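PDB 4LIH: gamma-glutamyl-gamma-aminobutyraldehyde dehydrogenase, which probably oxidises gamma-glutamyl-gamma-aminobutyraldehyde and related aldehydes to their carboxylic acids with NAD(P)+ as the electron acceptor. Local coordinates for residues Arg29-Asp33 with Gly34-Asp38; Ala208-Val211 with Ala212-Phe216; Thr296-Gly299 with Ala300-Asn304; Thr457-Asn461 with Cys462-Gly466. All blocks are in the same frame, centred on the assembly; numbering follows the deposited sequence.

Contact 1 (Arg29-Asp33 with Gly34-Asp38); sequences RAFID and GASRD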
loop_
_atom_site.group_PDB
_atom_site.type_symbol
_atom_site.label_atom_id
_atom_site.label_comp_id
_atom_site.label_asym_id
_atom_site.label_seq_id
_atom_site.Cartn_x
_atom_site.Cartn_y
_atom_site.Cartn_z
ATOM N N ARG A 29 -4.144 9.848 42.901
ATOM C CA ARG A 29 -5.043 8.707 42.767
ATOM C C ARG A 29 -4.946 7.993 41.401
ATOM O O ARG A 29 -4.573 8.584 40.403
ATOM C CB ARG A 29 -6.476 9.140 43.030
ATOM C CG ARG A 29 -6.714 9.505 44.517
ATOM C CD ARG A 29 -8.092 10.101 44.784
ATOM N NE ARG A 29 -8.223 11.398 44.143
ATOM C CZ ARG A 29 -9.351 12.106 44.029
ATOM N NH1 ARG A 29 -10.487 11.632 44.449
ATOM N NH2 ARG A 29 -9.334 13.280 43.421
ATOM N N ALA A 30 -5.277 6.695 41.407
ATOM C CA ALA A 30 -5.551 5.923 40.204
ATOM C C ALA A 30 -6.686 6.553 39.448
ATOM O O ALA A 30 -7.547 7.231 40.043
ATOM C CB ALA A 30 -5.946 4.505 40.565
ATOM N N PHE A 31 -6.719 6.325 38.141
ATOM C CA PHE A 31 -7.837 6.730 37.346
ATOM C C PHE A 31 -8.448 5.510 36.684
ATOM O O PHE A 31 -7.872 4.942 35.732
ATOM C CB PHE A 31 -7.473 7.737 36.255
ATOM C CG PHE A 31 -8.678 8.474 35.707
ATOM C CD1 PHE A 31 -9.419 7.967 34.628
ATOM C CD2 PHE A 31 -9.064 9.670 36.259
ATOM C CE1 PHE A 31 -10.506 8.647 34.137
ATOM C CE2 PHE A 31 -10.185 10.348 35.803
ATOM C CZ PHE A 31 -10.891 9.839 34.720
ATOM N N ILE A 32 -9.633 5.129 37.167
ATOM C CA ILE A 32 -10.217 3.869 36.791
ATOM C C ILE A 32 -11.677 4.112 36.501
ATOM O O ILE A 32 -12.391 4.624 37.374
ATOM C CB ILE A 32 -10.017 2.785 37.897
ATOM C CG1 ILE A 32 -8.544 2.446 38.107
ATOM C CG2 ILE A 32 -10.724 1.505 37.527
ATOM C CD1 ILE A 32 -8.223 1.585 39.317
ATOM N N ASP A 33 -12.108 3.715 35.301
ATOM C CA ASP A 33 -13.521 3.747 34.902
ATOM C C ASP A 33 -14.144 5.126 35.090
ATOM O O ASP A 33 -15.206 5.266 35.719
ATOM C CB ASP A 33 -14.320 2.668 35.670
ATOM C CG ASP A 33 -15.655 2.339 35.034
ATOM O OD1 ASP A 33 -15.950 2.817 33.950
ATOM O OD2 ASP A 33 -16.420 1.559 35.626
ATOM N N GLY A 34 -13.474 6.145 34.542
ATOM C CA GLY A 34 -13.962 7.536 34.520
ATOM C C GLY A 34 -13.830 8.380 35.772
ATOM O O GLY A 34 -14.404 9.481 35.839
ATOM N N ALA A 35 -13.055 7.920 36.750
ATOM C CA ALA A 35 -12.920 8.625 38.018
ATOM C C ALA A 35 -11.639 8.331 38.753
ATOM O O ALA A 35 -11.103 7.210 38.697
ATOM C CB ALA A 35 -14.107 8.267 38.907
ATOM N N SER A 36 -11.149 9.325 39.473
ATOM C CA SER A 36 -10.040 9.114 40.379
ATOM C C SER A 36 -10.477 8.181 41.520
ATOM O O SER A 36 -11.618 8.254 41.978
ATOM C CB SER A 36 -9.477 10.438 40.910
ATOM O OG SER A 36 -9.042 11.250 39.845
ATOM N N ARG A 37 -9.594 7.266 41.930
ATOM C CA ARG A 37 -9.894 6.326 43.016
ATOM C C ARG A 37 -8.678 6.113 43.858
ATOM O O ARG A 37 -7.562 6.020 43.322
ATOM C CB ARG A 37 -10.267 4.957 42.463
ATOM C CG ARG A 37 -11.557 4.883 41.703
ATOM C CD ARG A 37 -11.773 3.432 41.296
ATOM N NE ARG A 37 -12.929 3.294 40.421
ATOM C CZ ARG A 37 -13.508 2.130 40.142
ATOM N NH1 ARG A 37 -13.068 1.013 40.697
ATOM N NH2 ARG A 37 -14.554 2.096 39.335
ATOM N N ASP A 38 -8.872 5.985 45.172
ATOM C CA ASP A 38 -7.783 5.502 46.011
ATOM C C ASP A 38 -7.584 4.021 45.697
ATOM O O ASP A 38 -8.510 3.375 45.208
ATOM C CB ASP A 38 -8.094 5.714 47.498
ATOM C CG ASP A 38 -8.109 7.183 47.880
ATOM O OD1 ASP A 38 -7.237 7.942 47.401
ATOM O OD2 ASP A 38 -9.022 7.577 48.634
HETATM O O HOH W 1 -6.619 10.318 39.037
HETATM O O HOH W 2 -15.688 0.150 37.795
HETATM O O HOH W 3 -15.251 4.974 38.567
#
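F31 packs its aromatic ring against G34 and A35 at the turn of a tight beta hairpin, in which strand 30-32 runs antiparallel to strand 35-37. D33 and G34 both have positive phi and reverse the chain between them. The CZ atom of F31 comes to 3.4 Å from G34 C, and A35 N stands over one face of the same ring, displaced toward its rim. F31 reaches the turn because its CG is anti to the backbone N (chi1 -162°). At A35 the carbonyl O receives the I32 N-H at 3.0 Å, nearly straight at 167°. S36 pairs with F31 as a non-hydrogen-bonded pair, and its CB sits over the centre of the R29 guanidinium, 3.5 Å from R29 CZ; E27 forms a salt bridge with that guanidinium. A water joins S36 OG to R29 O. R37 pairs with A30 through R37 N and A30 O, 2.8 Å apart. Its extended side chain crosses I32 at about a right angle, so that I32 CG2 lies over the centre of the guanidinium, 3.9 Å from R37 CZ. The far end of R37 meets D33 through water: one molecule joins R37 NH2 to D33 OD2, another joins it to D33 O. The D33 carboxylate itself forms a salt bridge with R76 of helix 64-80. Finally, D38 turns OD1 toward the aliphatic part of R29, 3.3 Å from R29 CG.

Contact 2 (Ala208-Val211 with Ala212-Phe216); sequences AIRV and AQLAF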
loop_
_atom_site.group_PDB
_atom_site.type_symbol
_atom_site.label_atom_id
_atom_site.label_comp_id
_atom_site.label_asym_id
_atom_site.label_seq_id
_atom_site.Cartn_x
_atom_site.Cartn_y
_atom_site.Cartn_z
ATOM N N ALA A 208 1.077 10.241 33.739
ATOM C CA ALA A 208 0.119 9.222 33.345
ATOM C C ALA A 208 -1.233 9.527 33.967
ATOM O O ALA A 208 -2.268 9.563 33.289
ATOM C CB ALA A 208 0.585 7.849 33.813
ATOM N N ILE A 209 -1.191 9.682 35.293
ATOM C CA ILE A 209 -2.358 10.035 36.079
ATOM C C ILE A 209 -2.995 11.297 35.525
ATOM O O ILE A 209 -4.196 11.322 35.272
ATOM C CB ILE A 209 -2.005 10.207 37.583
ATOM C CG1 ILE A 209 -1.595 8.867 38.199
ATOM C CG2 ILE A 209 -3.198 10.797 38.328
ATOM C CD1 ILE A 209 -1.175 8.886 39.650
ATOM N N ARG A 210 -2.207 12.344 35.337
ATOM C CA ARG A 210 -2.740 13.614 34.858
ATOM C C ARG A 210 -3.455 13.489 33.511
ATOM O O ARG A 210 -4.578 13.998 33.365
ATOM C CB ARG A 210 -1.645 14.700 34.795
ATOM C CG ARG A 210 -2.150 16.118 34.535
ATOM C CD ARG A 210 -3.146 16.523 35.621
ATOM N NE ARG A 210 -3.690 17.885 35.421
ATOM C CZ ARG A 210 -4.932 18.209 35.048
ATOM N NH1 ARG A 210 -5.887 17.312 34.864
ATOM N NH2 ARG A 210 -5.238 19.482 34.879
ATOM N N VAL A 211 -2.848 12.802 32.539
ATOM C CA VAL A 211 -3.423 12.723 31.175
ATOM C C VAL A 211 -4.697 11.876 31.137
ATOM O O VAL A 211 -5.536 12.015 30.221
ATOM C CB VAL A 211 -2.432 12.247 30.079
ATOM C CG1 VAL A 211 -1.238 13.188 29.966
ATOM C CG2 VAL A 211 -1.970 10.811 30.269
ATOM N N ALA A 212 -4.842 11.024 32.151
ATOM C CA ALA A 212 -6.052 10.212 32.320
ATOM C C ALA A 212 -7.256 11.104 32.570
ATOM O O ALA A 212 -8.309 10.888 31.993
ATOM C CB ALA A 212 -5.890 9.244 33.483
ATOM N N GLN A 213 -7.055 12.094 33.444
ATOM C CA GLN A 213 -8.064 13.080 33.776
ATOM C C GLN A 213 -8.446 13.864 32.525
ATOM O O GLN A 213 -9.625 14.023 32.212
ATOM C CB GLN A 213 -7.539 14.021 34.872
ATOM C CG GLN A 213 -7.270 13.329 36.207
ATOM C CD GLN A 213 -6.831 14.287 37.311
ATOM O OE1 GLN A 213 -5.785 14.928 37.217
ATOM N NE2 GLN A 213 -7.616 14.347 38.387
ATOM N N LEU A 214 -7.428 14.307 31.793
ATOM C CA LEU A 214 -7.622 15.044 30.538
ATOM C C LEU A 214 -8.309 14.184 29.490
ATOM O O LEU A 214 -9.143 14.670 28.766
ATOM C CB LEU A 214 -6.308 15.592 30.013
ATOM C CG LEU A 214 -5.596 16.564 30.946
ATOM C CD1 LEU A 214 -4.262 16.896 30.304
ATOM C CD2 LEU A 214 -6.415 17.831 31.280
ATOM N N ALA A 215 -8.027 12.889 29.480
ATOM C CA ALA A 215 -8.664 11.971 28.529
ATOM C C ALA A 215 -10.179 11.942 28.716
ATOM O O ALA A 215 -10.941 12.059 27.752
ATOM C CB ALA A 215 -8.092 10.562 28.686
ATOM N N PHE A 216 -10.604 11.768 29.950
ATOM C CA PHE A 216 -12.017 11.783 30.281
ATOM C C PHE A 216 -12.643 13.157 29.981
ATOM O O PHE A 216 -13.740 13.226 29.443
ATOM C CB PHE A 216 -12.240 11.387 31.756
ATOM C CG PHE A 216 -13.700 11.226 32.125
ATOM C CD1 PHE A 216 -14.438 10.143 31.649
ATOM C CD2 PHE A 216 -14.342 12.156 32.922
ATOM C CE1 PHE A 216 -15.785 9.973 31.979
ATOM C CE2 PHE A 216 -15.712 12.013 33.223
ATOM C CZ PHE A 216 -16.420 10.918 32.746
#
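R210 packs against Q213 and L214 one turn further along the same helix, a local side-chain contact within helix 206-218, which follows strand 195-199 and leads to strand 225-227. The R210 side chain leaves with CG anti to the backbone N (chi1 -170°) and bends at chi2, which carries its guanidinium forward over the next turn. There NH1 of R210 approaches OE1 of Q213 at 3.4 Å, a weak, bent and doubtful hydrogen bond, since Q213 has a second conformer. Guanidinium and amide are turned steeply against each other, their planes 77° apart in this conformer. L214 CD2 lies against the guanidinium by van der Waals packing, 3.7 Å from R210 NH1. The stronger polar partner of R210 lies elsewhere, since its NE forms a salt bridge with E108. Beneath these side chains, the L214 N-H points to R210 O at 3.3 Å, close to straight at 164°. A shorter bond of 2.7 Å joins A215 N to V211 O, an oxygen that also accepts from W98 NE1. The CB of A212 closes to 3.2 Å from I209 O. A208, A212 and A215 lie against strand 225-227, which pairs in parallel with strand 195-199, whereas R210 and V211 face L109 of helix 106-117, and Q213 and F216 meet F31. Strand 195-199, helix 206-218 and strand 225-227 thus form a beta-alpha-beta unit.

Contact 3 (Thr296-Gly299 with Ala300-Asn304); sequences TAAG and AIFYN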
loop_
_atom_site.group_PDB
_atom_site.type_symbol
_atom_site.label_atom_id
_atom_site.label_comp_id
_atom_site.label_asym_id
_atom_site.label_seq_id
_atom_site.Cartn_x
_atom_site.Cartn_y
_atom_site.Cartn_z
ATOM N N THR A 296 26.915 15.746 18.325
ATOM C CA THR A 296 25.788 14.766 18.257
ATOM C C THR A 296 26.151 13.481 19.011
ATOM O O THR A 296 25.277 12.867 19.617
ATOM C CB THR A 296 25.450 14.488 16.780
ATOM O OG1 THR A 296 25.076 15.725 16.178
ATOM C CG2 THR A 296 24.321 13.503 16.580
ATOM N N ALA A 297 27.423 13.080 18.980
ATOM C CA ALA A 297 27.891 11.906 19.746
ATOM C C ALA A 297 27.744 12.132 21.249
ATOM O O ALA A 297 27.344 11.206 21.986
ATOM C CB ALA A 297 29.335 11.542 19.394
ATOM N N ALA A 298 28.020 13.366 21.696
ATOM C CA ALA A 298 27.759 13.759 23.075
ATOM C C ALA A 298 26.285 13.729 23.376
ATOM O O ALA A 298 25.915 13.170 24.396
ATOM C CB ALA A 298 28.361 15.125 23.409
ATOM N N GLY A 299 25.440 14.283 22.490
ATOM C CA GLY A 299 23.996 14.278 22.739
ATOM C C GLY A 299 23.421 12.862 22.767
ATOM O O GLY A 299 22.490 12.576 23.495
ATOM N N ALA A 300 24.029 11.967 22.008
ATOM C CA ALA A 300 23.487 10.633 21.842
ATOM C C ALA A 300 23.570 9.843 23.135
ATOM O O ALA A 300 22.891 8.872 23.284
ATOM C CB ALA A 300 24.223 9.908 20.717
ATOM N N ILE A 301 24.460 10.239 24.027
ATOM C CA ILE A 301 24.744 9.507 25.259
ATOM C C ILE A 301 24.476 10.306 26.502
ATOM O O ILE A 301 24.349 9.741 27.556
ATOM C CB ILE A 301 26.221 8.975 25.253
ATOM C CG1 ILE A 301 26.541 8.080 26.467
ATOM C CG2 ILE A 301 27.261 10.117 25.165
ATOM C CD1 ILE A 301 25.545 6.916 26.659
ATOM N N PHE A 302 24.415 11.636 26.399
ATOM C CA PHE A 302 24.228 12.458 27.580
ATOM C C PHE A 302 22.842 13.078 27.663
ATOM O O PHE A 302 22.427 13.433 28.759
ATOM C CB PHE A 302 25.328 13.553 27.659
ATOM C CG PHE A 302 26.739 13.012 27.625
ATOM C CD1 PHE A 302 27.085 11.872 28.300
ATOM C CD2 PHE A 302 27.723 13.678 26.926
ATOM C CE1 PHE A 302 28.381 11.371 28.261
ATOM C CE2 PHE A 302 28.991 13.187 26.884
ATOM C CZ PHE A 302 29.326 12.030 27.570
ATOM N N TYR A 303 22.133 13.191 26.537
ATOM C CA TYR A 303 20.728 13.582 26.526
ATOM C C TYR A 303 19.861 12.670 27.434
ATOM O O TYR A 303 19.971 11.461 27.401
ATOM C CB TYR A 303 20.124 13.599 25.102
ATOM C CG TYR A 303 18.685 14.080 25.170
ATOM C CD1 TYR A 303 18.419 15.425 25.259
ATOM C CD2 TYR A 303 17.615 13.209 25.173
ATOM C CE1 TYR A 303 17.136 15.907 25.354
ATOM C CE2 TYR A 303 16.307 13.696 25.272
ATOM C CZ TYR A 303 16.119 15.064 25.363
ATOM O OH TYR A 303 14.924 15.671 25.474
ATOM N N ASN A 304 18.998 13.275 28.233
ATOM C CA ASN A 304 18.223 12.541 29.241
ATOM C C ASN A 304 19.071 11.701 30.172
ATOM O O ASN A 304 18.709 10.615 30.587
ATOM C CB ASN A 304 17.183 11.657 28.557
ATOM C CG ASN A 304 15.964 11.473 29.389
ATOM O OD1 ASN A 304 15.389 12.436 29.845
ATOM N ND2 ASN A 304 15.570 10.230 29.613
#
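A300, G299 and A298 carry most of this contact, in the last turns of helix 290-302. A300 is held from its amide: its N-H meets T296 O at 2.8 Å, and its methyl group lies beside the same oxygen, with A300 CB 3.3 Å from T296 O. A298 O, two residues before A300, takes two N-H groups. F302 N approaches it nearly along the C=O axis at 2.9 Å, whereas I301 N, at 3.3 Å, comes from above the carbonyl plane. A298 O is thus a shared acceptor for i+3 and i+4 donors. The F302 ring follows the same carbonyl back along the helix, its CG anti to the carbonyl carbon (chi1 -56°), and its CD2 rests 3.9 Å from the methyl carbon A298 CB. G299 O receives the N-H of Y303 at 3.1 Å from above its carbonyl plane. Y303 is the first residue to leave helical backbone angles. The helix connects strand 280-283 to strand 314-318: A297, A298 and F302 pack on helix 319-333, F302 also reaches P391 and V393 of strand 388-395, and Y303 turns to D123 and V127 of helix 121-142.

Contact 4 (Thr457-Asn461 with Cys462-Gly466); sequences TVWVN and CYDEG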
loop_
_atom_site.group_PDB
_atom_site.type_symbol
_atom_site.label_atom_id
_atom_site.label_comp_id
_atom_site.label_asym_id
_atom_site.label_seq_id
_atom_site.Cartn_x
_atom_site.Cartn_y
_atom_site.Cartn_z
ATOM N N THR A 457 16.481 0.931 13.893
ATOM C CA THR A 457 16.691 2.287 13.356
ATOM C C THR A 457 18.155 2.528 13.032
ATOM O O THR A 457 19.025 2.309 13.876
ATOM C CB THR A 457 16.202 3.381 14.339
ATOM O OG1 THR A 457 14.846 3.162 14.722
ATOM C CG2 THR A 457 16.313 4.815 13.777
ATOM N N VAL A 458 18.474 2.937 11.792
ATOM C CA VAL A 458 19.816 3.290 11.454
ATOM C C VAL A 458 19.822 4.762 11.019
ATOM O O VAL A 458 19.086 5.156 10.099
ATOM C CB VAL A 458 20.443 2.378 10.365
ATOM C CG1 VAL A 458 21.831 2.861 10.025
ATOM C CG2 VAL A 458 20.489 0.911 10.820
ATOM N N TRP A 459 20.555 5.573 11.775
ATOM C CA TRP A 459 20.759 6.980 11.460
ATOM C C TRP A 459 22.067 7.173 10.637
ATOM O O TRP A 459 23.124 6.578 10.937
ATOM C CB TRP A 459 20.835 7.814 12.724
ATOM C CG TRP A 459 19.600 7.829 13.560
ATOM C CD1 TRP A 459 18.424 8.462 13.289
ATOM C CD2 TRP A 459 19.441 7.215 14.828
ATOM N NE1 TRP A 459 17.534 8.264 14.313
ATOM C CE2 TRP A 459 18.127 7.499 15.273
ATOM C CE3 TRP A 459 20.293 6.489 15.665
ATOM C CZ2 TRP A 459 17.639 7.045 16.518
ATOM C CZ3 TRP A 459 19.817 6.061 16.881
ATOM C CH2 TRP A 459 18.531 6.353 17.317
ATOM N N VAL A 460 21.972 7.960 9.567
ATOM C CA VAL A 460 23.138 8.261 8.741
ATOM C C VAL A 460 23.430 9.779 8.857
ATOM O O VAL A 460 22.577 10.625 8.577
ATOM C CB VAL A 460 22.989 7.769 7.260
ATOM C CG1 VAL A 460 24.216 8.186 6.443
ATOM C CG2 VAL A 460 22.764 6.247 7.208
ATOM N N ASN A 461 24.626 10.123 9.324
ATOM C CA ASN A 461 25.007 11.532 9.519
ATOM C C ASN A 461 24.053 12.277 10.437
ATOM O O ASN A 461 23.843 13.459 10.281
ATOM C CB ASN A 461 25.211 12.267 8.168
ATOM C CG ASN A 461 26.199 11.582 7.289
ATOM O OD1 ASN A 461 27.096 10.907 7.786
ATOM N ND2 ASN A 461 26.091 11.775 5.965
ATOM N N CYS A 462 23.526 11.521 11.415
ATOM C CA CYS A 462 22.693 12.007 12.455
ATOM C C CYS A 462 22.650 10.932 13.541
ATOM O O CYS A 462 23.290 9.875 13.412
ATOM C CB CYS A 462 21.258 12.392 11.969
ATOM S SG CYS A 462 20.305 11.083 11.222
ATOM N N TYR A 463 21.984 11.259 14.627
ATOM C CA TYR A 463 21.759 10.291 15.709
ATOM C C TYR A 463 20.556 10.804 16.485
ATOM O O TYR A 463 20.499 11.948 16.826
ATOM C CB TYR A 463 22.935 10.157 16.656
ATOM C CG TYR A 463 22.849 8.871 17.374
ATOM C CD1 TYR A 463 22.010 8.736 18.499
ATOM C CD2 TYR A 463 23.566 7.784 16.942
ATOM C CE1 TYR A 463 21.898 7.517 19.163
ATOM C CE2 TYR A 463 23.431 6.530 17.563
ATOM C CZ TYR A 463 22.617 6.417 18.685
ATOM O OH TYR A 463 22.481 5.199 19.294
ATOM N N ASP A 464 19.576 9.938 16.703
ATOM C CA ASP A 464 18.364 10.282 17.466
ATOM C C ASP A 464 17.728 11.522 16.873
ATOM O O ASP A 464 17.325 12.392 17.594
ATOM C CB ASP A 464 18.698 10.462 18.967
ATOM C CG ASP A 464 17.473 10.656 19.837
ATOM O OD1 ASP A 464 16.412 10.026 19.532
ATOM O OD2 ASP A 464 17.589 11.414 20.857
ATOM N N GLU A 465 17.624 11.536 15.545
ATOM C CA GLU A 465 17.298 12.697 14.747
ATOM C C GLU A 465 15.797 12.867 14.738
ATOM O O GLU A 465 15.041 11.961 14.310
ATOM C CB GLU A 465 17.793 12.494 13.309
ATOM C CG GLU A 465 17.388 13.555 12.280
ATOM C CD GLU A 465 18.037 14.909 12.501
ATOM O OE1 GLU A 465 19.137 14.926 13.062
ATOM O OE2 GLU A 465 17.466 15.978 12.082
ATOM N N GLY A 466 15.362 14.017 15.218
ATOM C CA GLY A 466 13.951 14.344 15.232
ATOM C C GLY A 466 13.075 13.391 16.009
ATOM O O GLY A 466 13.514 12.754 17.006
HETATM O O HOH W 4 14.785 9.359 14.921
#
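W459 and Y463 form an aromatic pair where strand 457-460 gives way to a loop, the W459 side chain about 11 Å from that of E274, the predicted active-site residue. Their rings meet obliquely, planes 46° apart, with CZ3 of W459 over one face of the Y463 ring, 3.3 Å from Y463 CZ. The loop backbone then covers the indole: D464 N lies over the ring centre, 3.2 Å from W459 CE2, and Y463 CA makes an off-centre CH-pi contact with the five-membered ring. T457 CG2 packs on the opposite face, holding the ring between strand and loop. The strand is the edge of this chain's mixed sheet in the aldehyde dehydrogenase fold: it pairs with strand 435-439, and T457 to V460 continue in parallel pairing with a strand of the second subunit. C462 SG sits between the backbone N and the carbonyl carbon (chi1 59°), 3.6 Å from W459 CB and obliquely beside the five-membered ring, 4.7 Å from its centroid. At the indole edge a water accepts from W459 NE1 at 3.0 Å and donates to E465 O; E465 OE2 hydrogen-bonds to H156 and OE1 salt-bridges R502, both of the second subunit.

How the contacts relate
From the N terminus the four contacts come strictly in series; none nests in or crosses another. Contact 1 closes a hairpin turn, contacts 2 and 3 each close helical turns, and contact 4 closes the bend at the end of a strand. They form two touching pairs on opposite sides of the chain's centre. The hairpin of contact 1 lies on helix 206-218, where F31 meets A212 and F216 of contact 2. In the other pair, Y463 of contact 4 packs on T296 and A300 of contact 3, tying the loop after strand 457-460 to helix 290-302. Contacts 2 and 3 have centres about 31 Å apart.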